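Local structure of DNA gyrase, B subunit, truncated (Myxococcus xanthus, 3CWV) at residues Arg176-Leu181 with Leu188-Ala193; Phe256-Arg261 with Arg311-Ala316. The protein probably binds ATP as part of a type II topoisomerase that breaks, passes and rejoins double-stranded DNA. All blocks are in the same frame, centred on the assembly; numbering follows the deposited sequence.

Contact 1: residues Arg176-Leu181 with Leu188-Ala193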
ATOM      1  N   ARG A 176      -8.324   3.675  -7.665  1.00 30.68           N
ATOM      2  CA  ARG A 176      -8.502   2.515  -6.787  1.00 31.35           C
ATOM      3  C   ARG A 176      -7.282   2.244  -5.905  1.00 29.31           C
ATOM      4  O   ARG A 176      -7.438   1.886  -4.753  1.00 30.64           O
ATOM      5  CB  ARG A 176      -8.862   1.253  -7.577  1.00 33.70           C
ATOM      6  CG  ARG A 176     -10.338   1.173  -7.968  1.00 41.11           C
ATOM      7  CD  ARG A 176     -10.696  -0.200  -8.506  1.00 46.20           C
ATOM      8  NE  ARG A 176     -10.011  -0.476  -9.768  1.00 49.89           N
ATOM      9  CZ  ARG A 176     -10.453  -0.084 -10.961  1.00 51.72           C
ATOM     10  NH1 ARG A 176     -11.580   0.606 -11.058  1.00 55.65           N
ATOM     11  NH2 ARG A 176      -9.764  -0.378 -12.054  1.00 53.20           N
ATOM     12  N   ARG A 177      -6.072   2.395  -6.438  1.00 29.54           N
ATOM     13  CA  ARG A 177      -4.873   2.149  -5.631  1.00 27.37           C
ATOM     14  C   ARG A 177      -4.749   3.216  -4.541  1.00 25.82           C
ATOM     15  O   ARG A 177      -4.281   2.947  -3.426  1.00 26.61           O
ATOM     16  CB  ARG A 177      -3.617   2.105  -6.508  1.00 27.76           C
ATOM     17  CG  ARG A 177      -2.290   1.954  -5.762  1.00 31.46           C
ATOM     18  CD  ARG A 177      -2.070   0.570  -5.139  1.00 45.83           C
ATOM     19  NE  ARG A 177      -2.108  -0.501  -6.137  1.00 53.15           N
ATOM     20  CZ  ARG A 177      -1.096  -1.319  -6.441  1.00 50.68           C
ATOM     21  NH1 ARG A 177       0.090  -1.234  -5.826  1.00 45.37           N
ATOM     22  NH2 ARG A 177      -1.288  -2.248  -7.367  1.00 49.18           N
ATOM     23  N   CYS A 178      -5.173   4.425  -4.855  1.00 23.79           N
ATOM     24  CA  CYS A 178      -5.138   5.497  -3.868  1.00 27.09           C
ATOM     25  C   CYS A 178      -6.119   5.202  -2.716  1.00 28.95           C
ATOM     26  O   CYS A 178      -5.803   5.399  -1.539  1.00 27.52           O
ATOM     27  CB  CYS A 178      -5.481   6.826  -4.526  1.00 25.32           C
ATOM     28  SG  CYS A 178      -4.181   7.542  -5.558  1.00 26.66           S
ATOM     29  N   ASN A 179      -7.312   4.735  -3.074  1.00 28.28           N
ATOM     30  CA  ASN A 179      -8.327   4.355  -2.095  1.00 28.97           C
ATOM     31  C   ASN A 179      -7.793   3.259  -1.156  1.00 28.71           C
ATOM     32  O   ASN A 179      -7.967   3.354   0.066  1.00 27.67           O
ATOM     33  CB  ASN A 179      -9.600   3.924  -2.852  1.00 27.66           C
ATOM     34  CG  ASN A 179     -10.830   3.769  -1.954  1.00 36.34           C
ATOM     35  OD1 ASN A 179     -10.778   3.858  -0.710  1.00 35.51           O
ATOM     36  ND2 ASN A 179     -11.955   3.499  -2.600  1.00 32.48           N
ATOM     37  N   GLU A 180      -7.130   2.243  -1.720  1.00 27.99           N
ATOM     38  CA  GLU A 180      -6.519   1.179  -0.935  1.00 30.03           C
ATOM     39  C   GLU A 180      -5.469   1.713   0.013  1.00 29.74           C
ATOM     40  O   GLU A 180      -5.389   1.281   1.147  1.00 28.79           O
ATOM     41  CB  GLU A 180      -5.784   0.200  -1.826  1.00 31.86           C
ATOM     42  CG  GLU A 180      -6.634  -0.604  -2.723  1.00 38.21           C
ATOM     43  CD  GLU A 180      -5.791  -1.553  -3.547  1.00 48.08           C
ATOM     44  OE1 GLU A 180      -4.540  -1.571  -3.379  1.00 42.42           O
ATOM     45  OE2 GLU A 180      -6.382  -2.275  -4.368  1.00 54.60           O
ATOM     46  N   LEU A 181      -4.615   2.601  -0.485  1.00 29.33           N
ATOM     47  CA  LEU A 181      -3.563   3.198   0.331  1.00 30.01           C
ATOM     48  C   LEU A 181      -4.138   3.947   1.566  1.00 29.14           C
ATOM     49  O   LEU A 181      -3.620   3.806   2.685  1.00 27.68           O
ATOM     50  CB  LEU A 181      -2.706   4.130  -0.529  1.00 29.72           C
ATOM     51  CG  LEU A 181      -1.708   5.052   0.176  1.00 34.96           C
ATOM     52  CD1 LEU A 181      -0.623   4.238   0.882  1.00 36.21           C
ATOM     53  CD2 LEU A 181      -1.083   6.053  -0.793  1.00 33.74           C
ATOM     54  N   LEU A 188      -4.106   8.365   7.032  1.00 25.83           N
ATOM     55  CA  LEU A 188      -3.423   9.023   5.914  1.00 25.75           C
ATOM     56  C   LEU A 188      -4.461   9.678   4.973  1.00 26.09           C
ATOM     57  O   LEU A 188      -5.439   9.031   4.591  1.00 28.25           O
ATOM     58  CB  LEU A 188      -2.632   7.985   5.103  1.00 26.55           C
ATOM     59  CG  LEU A 188      -1.847   8.506   3.895  1.00 26.71           C
ATOM     60  CD1 LEU A 188      -0.818   9.566   4.318  1.00 26.07           C
ATOM     61  CD2 LEU A 188      -1.174   7.351   3.130  1.00 22.67           C
ATOM     62  N   ARG A 189      -4.254  10.951   4.629  1.00 24.65           N
ATOM     63  CA  ARG A 189      -5.059  11.648   3.603  1.00 24.58           C
ATOM     64  C   ARG A 189      -4.470  11.427   2.220  1.00 24.38           C
ATOM     65  O   ARG A 189      -3.316  11.790   1.969  1.00 24.47           O
ATOM     66  CB  ARG A 189      -5.123  13.153   3.910  1.00 24.08           C
ATOM     67  CG  ARG A 189      -5.841  13.416   5.228  1.00 28.89           C
ATOM     68  CD  ARG A 189      -5.874  14.861   5.605  1.00 38.03           C
ATOM     69  NE  ARG A 189      -6.672  15.028   6.823  1.00 50.76           N
ATOM     70  CZ  ARG A 189      -8.006  15.085   6.861  1.00 54.89           C
ATOM     71  NH1 ARG A 189      -8.726  14.999   5.739  1.00 54.29           N
ATOM     72  NH2 ARG A 189      -8.624  15.231   8.034  1.00 50.36           N
ATOM     73  N   VAL A 190      -5.229  10.787   1.327  1.00 23.90           N
ATOM     74  CA  VAL A 190      -4.686  10.476   0.015  1.00 23.82           C
ATOM     75  C   VAL A 190      -5.636  11.086  -0.999  1.00 24.65           C
ATOM     76  O   VAL A 190      -6.837  10.885  -0.887  1.00 25.82           O
ATOM     77  CB  VAL A 190      -4.667   8.962  -0.280  1.00 24.23           C
ATOM     78  CG1 VAL A 190      -4.063   8.715  -1.664  1.00 23.85           C
ATOM     79  CG2 VAL A 190      -3.866   8.190   0.787  1.00 23.72           C
ATOM     80  N   SER A 191      -5.100  11.831  -1.967  1.00 23.98           N
ATOM     81  CA  SER A 191      -5.927  12.480  -2.978  1.00 25.92           C
ATOM     82  C   SER A 191      -5.496  12.064  -4.379  1.00 26.94           C
ATOM     83  O   SER A 191      -4.305  11.857  -4.646  1.00 23.53           O
ATOM     84  CB  SER A 191      -5.810  14.000  -2.859  1.00 28.38           C
ATOM     85  OG  SER A 191      -6.356  14.440  -1.620  1.00 31.11           O
ATOM     86  N   PHE A 192      -6.478  11.965  -5.266  1.00 26.25           N
ATOM     87  CA  PHE A 192      -6.207  11.728  -6.666  1.00 28.79           C
ATOM     88  C   PHE A 192      -6.760  12.919  -7.465  1.00 29.42           C
ATOM     89  O   PHE A 192      -7.943  13.189  -7.410  1.00 27.61           O
ATOM     90  CB  PHE A 192      -6.853  10.411  -7.086  1.00 28.06           C
ATOM     91  CG  PHE A 192      -6.618  10.073  -8.510  1.00 34.65           C
ATOM     92  CD1 PHE A 192      -5.345   9.683  -8.938  1.00 33.73           C
ATOM     93  CD2 PHE A 192      -7.661  10.148  -9.441  1.00 34.93           C
ATOM     94  CE1 PHE A 192      -5.103   9.371 -10.285  1.00 37.22           C
ATOM     95  CE2 PHE A 192      -7.426   9.847 -10.791  1.00 36.28           C
ATOM     96  CZ  PHE A 192      -6.145   9.447 -11.211  1.00 30.12           C
ATOM     97  N   ALA A 193      -5.896  13.634  -8.187  1.00 28.74           N
ATOM     98  CA  ALA A 193      -6.288  14.825  -8.930  1.00 31.80           C
ATOM     99  C   ALA A 193      -6.271  14.537 -10.420  1.00 35.89           C
ATOM    100  O   ALA A 193      -5.222  14.290 -11.023  1.00 33.38           O
ATOM    101  CB  ALA A 193      -5.378  15.992  -8.610  1.00 31.33           C
TER
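Cys178 and Val190 are the closest pair along the two backbones where helix 176-181 lies against strand 189-193: their CA atoms are 6.3 Å apart, and the segment axes, 8.0 Å apart at closest, run antiparallel at 172°. Leu188, Val190 and Phe192 face the helix, and Val190 CG1 rests 3.7 Å from Cys178 CB and equally near the backbone O of Cys178. With its sulfur anti to the carbonyl carbon (chi1 -75°), Cys178 also sends SG along the strand to Phe192, 4.2 Å from CD1, a sulfur-aromatic contact made obliquely to the ring. One turn on, Leu181 uses its whole isobutyl end. Its CD2 meets Val190 CG2 at 3.8 Å, the two side chains crossing at about a right angle, while its CG lies 3.8 Å from Leu188 CD2. Cutting Leu181 back to an alanine would probably leave a gap where CG and its methyls lie over the adjoining Leu188 CD2 and Val190 CG2, costing each its packing against the helix. On the sheet, Ser191 bonds by its backbone to Val54 and Leu56 of strand 53-58, and Val190 to Trp203 of strand 199-204. Leu181 also touches Leu39 and Tyr43 of helix 28-47, completing a helix-on-sheet layer.

Contact 2: residues Phe256-Arg261 with Arg311-Ala316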
ATOM      1  N   PHE A 256      -2.612  -8.372   2.407  1.00 24.64           N
ATOM      2  CA  PHE A 256      -1.534  -7.454   2.042  1.00 24.79           C
ATOM      3  C   PHE A 256      -0.364  -7.633   2.990  1.00 23.90           C
ATOM      4  O   PHE A 256      -0.562  -7.982   4.140  1.00 23.49           O
ATOM      5  CB  PHE A 256      -2.001  -5.992   2.168  1.00 24.71           C
ATOM      6  CG  PHE A 256      -3.172  -5.654   1.292  1.00 23.97           C
ATOM      7  CD1 PHE A 256      -2.974  -5.087   0.045  1.00 26.17           C
ATOM      8  CD2 PHE A 256      -4.471  -5.945   1.709  1.00 25.05           C
ATOM      9  CE1 PHE A 256      -4.059  -4.785  -0.781  1.00 31.88           C
ATOM     10  CE2 PHE A 256      -5.561  -5.681   0.897  1.00 25.76           C
ATOM     11  CZ  PHE A 256      -5.361  -5.080  -0.346  1.00 28.41           C
ATOM     12  N   ALA A 257       0.849  -7.391   2.499  1.00 25.79           N
ATOM     13  CA  ALA A 257       2.011  -7.233   3.377  1.00 27.35           C
ATOM     14  C   ALA A 257       2.654  -5.946   2.935  1.00 28.71           C
ATOM     15  O   ALA A 257       2.971  -5.773   1.741  1.00 25.35           O
ATOM     16  CB  ALA A 257       2.955  -8.396   3.224  1.00 29.50           C
ATOM     17  N   ASN A 258       2.806  -5.013   3.872  1.00 26.69           N
ATOM     18  CA  ASN A 258       3.151  -3.635   3.512  1.00 26.64           C
ATOM     19  C   ASN A 258       2.388  -3.098   2.295  1.00 29.09           C
ATOM     20  O   ASN A 258       2.993  -2.536   1.351  1.00 24.92           O
ATOM     21  CB  ASN A 258       4.666  -3.453   3.326  1.00 28.32           C
ATOM     22  CG  ASN A 258       5.410  -3.411   4.650  1.00 31.58           C
ATOM     23  OD1 ASN A 258       4.799  -3.438   5.702  1.00 29.34           O
ATOM     24  ND2 ASN A 258       6.731  -3.347   4.598  1.00 32.66           N
ATOM     25  N   ALA A 259       1.071  -3.267   2.326  1.00 27.17           N
ATOM     26  CA  ALA A 259       0.193  -2.607   1.348  1.00 33.22           C
ATOM     27  C   ALA A 259       0.398  -3.081  -0.087  1.00 35.47           C
ATOM     28  O   ALA A 259      -0.138  -2.475  -1.018  1.00 35.77           O
ATOM     29  CB  ALA A 259       0.306  -1.052   1.429  1.00 32.09           C
ATOM     30  N   VAL A 260       1.176  -4.147  -0.268  1.00 37.04           N
ATOM     31  CA  VAL A 260       1.178  -4.859  -1.546  1.00 37.38           C
ATOM     32  C   VAL A 260       0.469  -6.210  -1.391  1.00 35.46           C
ATOM     33  O   VAL A 260       0.640  -6.927  -0.390  1.00 31.81           O
ATOM     34  CB  VAL A 260       2.592  -5.060  -2.133  1.00 39.24           C
ATOM     35  CG1 VAL A 260       3.239  -3.693  -2.477  1.00 39.52           C
ATOM     36  CG2 VAL A 260       3.471  -5.867  -1.192  1.00 42.19           C
ATOM     37  N   ARG A 261      -0.329  -6.566  -2.385  1.00 34.14           N
ATOM     38  CA  ARG A 261      -1.231  -7.680  -2.175  1.00 34.40           C
ATOM     39  C   ARG A 261      -0.465  -8.988  -2.188  1.00 33.42           C
ATOM     40  O   ARG A 261       0.536  -9.135  -2.895  1.00 31.93           O
ATOM     41  CB  ARG A 261      -2.384  -7.681  -3.193  1.00 38.60           C
ATOM     42  CG  ARG A 261      -3.719  -7.722  -2.453  1.00 40.33           C
ATOM     43  CD  ARG A 261      -4.862  -7.713  -3.348  1.00 49.34           C
ATOM     44  NE  ARG A 261      -5.428  -9.039  -3.479  1.00 50.49           N
ATOM     45  CZ  ARG A 261      -6.402  -9.311  -4.332  1.00 52.46           C
ATOM     46  NH1 ARG A 261      -6.882  -8.334  -5.089  1.00 53.26           N
ATOM     47  NH2 ARG A 261      -6.890 -10.540  -4.429  1.00 47.06           N
ATOM     48  N   ARG A 311      12.565  -5.452   5.541  1.00 39.61           N
ATOM     49  CA  ARG A 311      13.487  -6.581   5.713  1.00 44.99           C
ATOM     50  C   ARG A 311      12.842  -7.771   6.417  1.00 44.67           C
ATOM     51  O   ARG A 311      13.250  -8.915   6.204  1.00 44.12           O
ATOM     52  CB  ARG A 311      14.718  -6.155   6.519  1.00 45.21           C
ATOM     53  CG  ARG A 311      14.399  -5.735   7.965  1.00 49.58           C
ATOM     54  CD  ARG A 311      15.633  -5.727   8.860  1.00 52.20           C
ATOM     55  NE  ARG A 311      16.277  -7.045   8.921  1.00 65.01           N
ATOM     56  CZ  ARG A 311      15.808  -8.092   9.605  1.00 70.53           C
ATOM     57  NH1 ARG A 311      14.679  -7.997  10.303  1.00 73.19           N
ATOM     58  NH2 ARG A 311      16.473  -9.243   9.594  1.00 72.48           N
ATOM     59  N   GLN A 312      11.848  -7.485   7.261  1.00 43.04           N
ATOM     60  CA  GLN A 312      11.107  -8.508   8.009  1.00 43.61           C
ATOM     61  C   GLN A 312      10.018  -9.212   7.202  1.00 40.32           C
ATOM     62  O   GLN A 312       9.497 -10.223   7.643  1.00 43.44           O
ATOM     63  CB  GLN A 312      10.476  -7.901   9.277  1.00 42.51           C
ATOM     64  CG  GLN A 312      11.456  -7.694  10.458  1.00 47.52           C
ATOM     65  CD  GLN A 312      10.757  -7.271  11.755  1.00 47.46           C
ATOM     66  OE1 GLN A 312       9.841  -7.942  12.238  1.00 58.87           O
ATOM     67  NE2 GLN A 312      11.212  -6.171  12.336  1.00 52.58           N
ATOM     68  N   MET A 313       9.651  -8.665   6.048  1.00 39.94           N
ATOM     69  CA  MET A 313       8.637  -9.279   5.172  1.00 38.26           C
ATOM     70  C   MET A 313       9.281 -10.419   4.395  1.00 38.83           C
ATOM     71  O   MET A 313      10.167 -10.186   3.577  1.00 40.76           O
ATOM     72  CB  MET A 313       8.074  -8.265   4.184  1.00 38.69           C
ATOM     73  CG  MET A 313       7.301  -7.048   4.774  1.00 38.55           C
ATOM     74  SD  MET A 313       5.812  -7.479   5.720  1.00 29.98           S
ATOM     75  CE  MET A 313       6.477  -7.211   7.366  1.00 33.47           C
ATOM     76  N   ALA A 314       8.867 -11.652   4.668  1.00 35.05           N
ATOM     77  CA  ALA A 314       9.485 -12.828   4.049  1.00 31.78           C
ATOM     78  C   ALA A 314       8.399 -13.627   3.368  1.00 29.76           C
ATOM     79  O   ALA A 314       7.299 -13.775   3.898  1.00 28.82           O
ATOM     80  CB  ALA A 314      10.208 -13.688   5.087  1.00 30.24           C
ATOM     81  N   PHE A 315       8.713 -14.143   2.188  1.00 28.61           N
ATOM     82  CA  PHE A 315       7.727 -14.776   1.333  1.00 27.40           C
ATOM     83  C   PHE A 315       8.184 -16.204   1.047  1.00 30.15           C
ATOM     84  O   PHE A 315       9.348 -16.553   1.288  1.00 31.71           O
ATOM     85  CB  PHE A 315       7.586 -13.955   0.044  1.00 28.39           C
ATOM     86  CG  PHE A 315       7.080 -12.547   0.275  1.00 30.57           C
ATOM     87  CD1 PHE A 315       5.713 -12.291   0.322  1.00 27.42           C
ATOM     88  CD2 PHE A 315       7.968 -11.496   0.485  1.00 31.68           C
ATOM     89  CE1 PHE A 315       5.221 -10.998   0.552  1.00 25.16           C
ATOM     90  CE2 PHE A 315       7.495 -10.185   0.724  1.00 29.40           C
ATOM     91  CZ  PHE A 315       6.115  -9.939   0.758  1.00 28.96           C
ATOM     92  N   ALA A 316       7.270 -17.045   0.577  1.00 28.52           N
ATOM     93  CA  ALA A 316       7.593 -18.436   0.293  1.00 30.19           C
ATOM     94  C   ALA A 316       8.479 -18.572  -0.951  1.00 30.37           C
ATOM     95  O   ALA A 316       9.124 -19.606  -1.169  1.00 33.66           O
ATOM     96  CB  ALA A 316       6.318 -19.242   0.106  1.00 29.99           C
TER
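Met313 lays its thioether chain against the start of a tight hairpin turn, overlapping Ala257 and Asn258 together. Its CG sits 3.7 Å from Asn258 ND2, the two side chains crossing at a slant, while its SD reaches the methyl group of Ala257, 3.9 Å from CB. A bend at the second torsion (chi2 -62°) folds the methionine back, so that the sulfur comes to the methyl group while CG stays beside the amide. Phe315, two residues further along, adds the far end of its ring: CZ approaches Ala257 CB at 4.3 Å, obliquely to the ring plane. Ala257 is therefore met by a sulfur and by an aromatic ring from the same loop.

The surface they rest on is a type I' turn from Ala257 to Val260, closed by a pair of backbone hydrogen bonds, Ala257 N to Val260 O at 2.9 Å and Val260 N to Ala257 O at 3.1 Å. Asn258 occupies its first corner with positive phi (42°), a conformation that asparagine tolerates well. Its OD1 accepts a hydrogen bond from the backbone N of Gly308, just beyond strand 300-307, which ties the turn to the beginning of the loop that carries Met313. Leu323, farther along that loop, touches both Ala257 and Phe315.

What joins the two segments is thus van der Waals packing: a thioether and a ring on the Ala257 methyl, and a methylene lying against an amide whose hydrogen bonds go elsewhere, contacts that depend on fit and impose little directional constraint.

Contact 1 belongs to the core of a helix-on-sheet layer, contact 2 to the edge of the smaller sheet, and their centres lie about 20 Å apart. They meet directly only by packing, with Glu180 OE1 4.2 Å from Phe256 CE1. Helix 171-184 adds Leu184, which touches both Phe256 and Ala259. Helix 28-47 serves both contacts as well: Tyr43 touches Leu181 in one and Asn258 in the other. These bridging pairs, rather than either contact itself, join what are, as in other gyrase B subunits, probably the ATPase and transducer domains. In related gyrases a lysine of the transducer loop reaches the ATP phosphates; Lys320, which touches Phe315, is probably its counterpart.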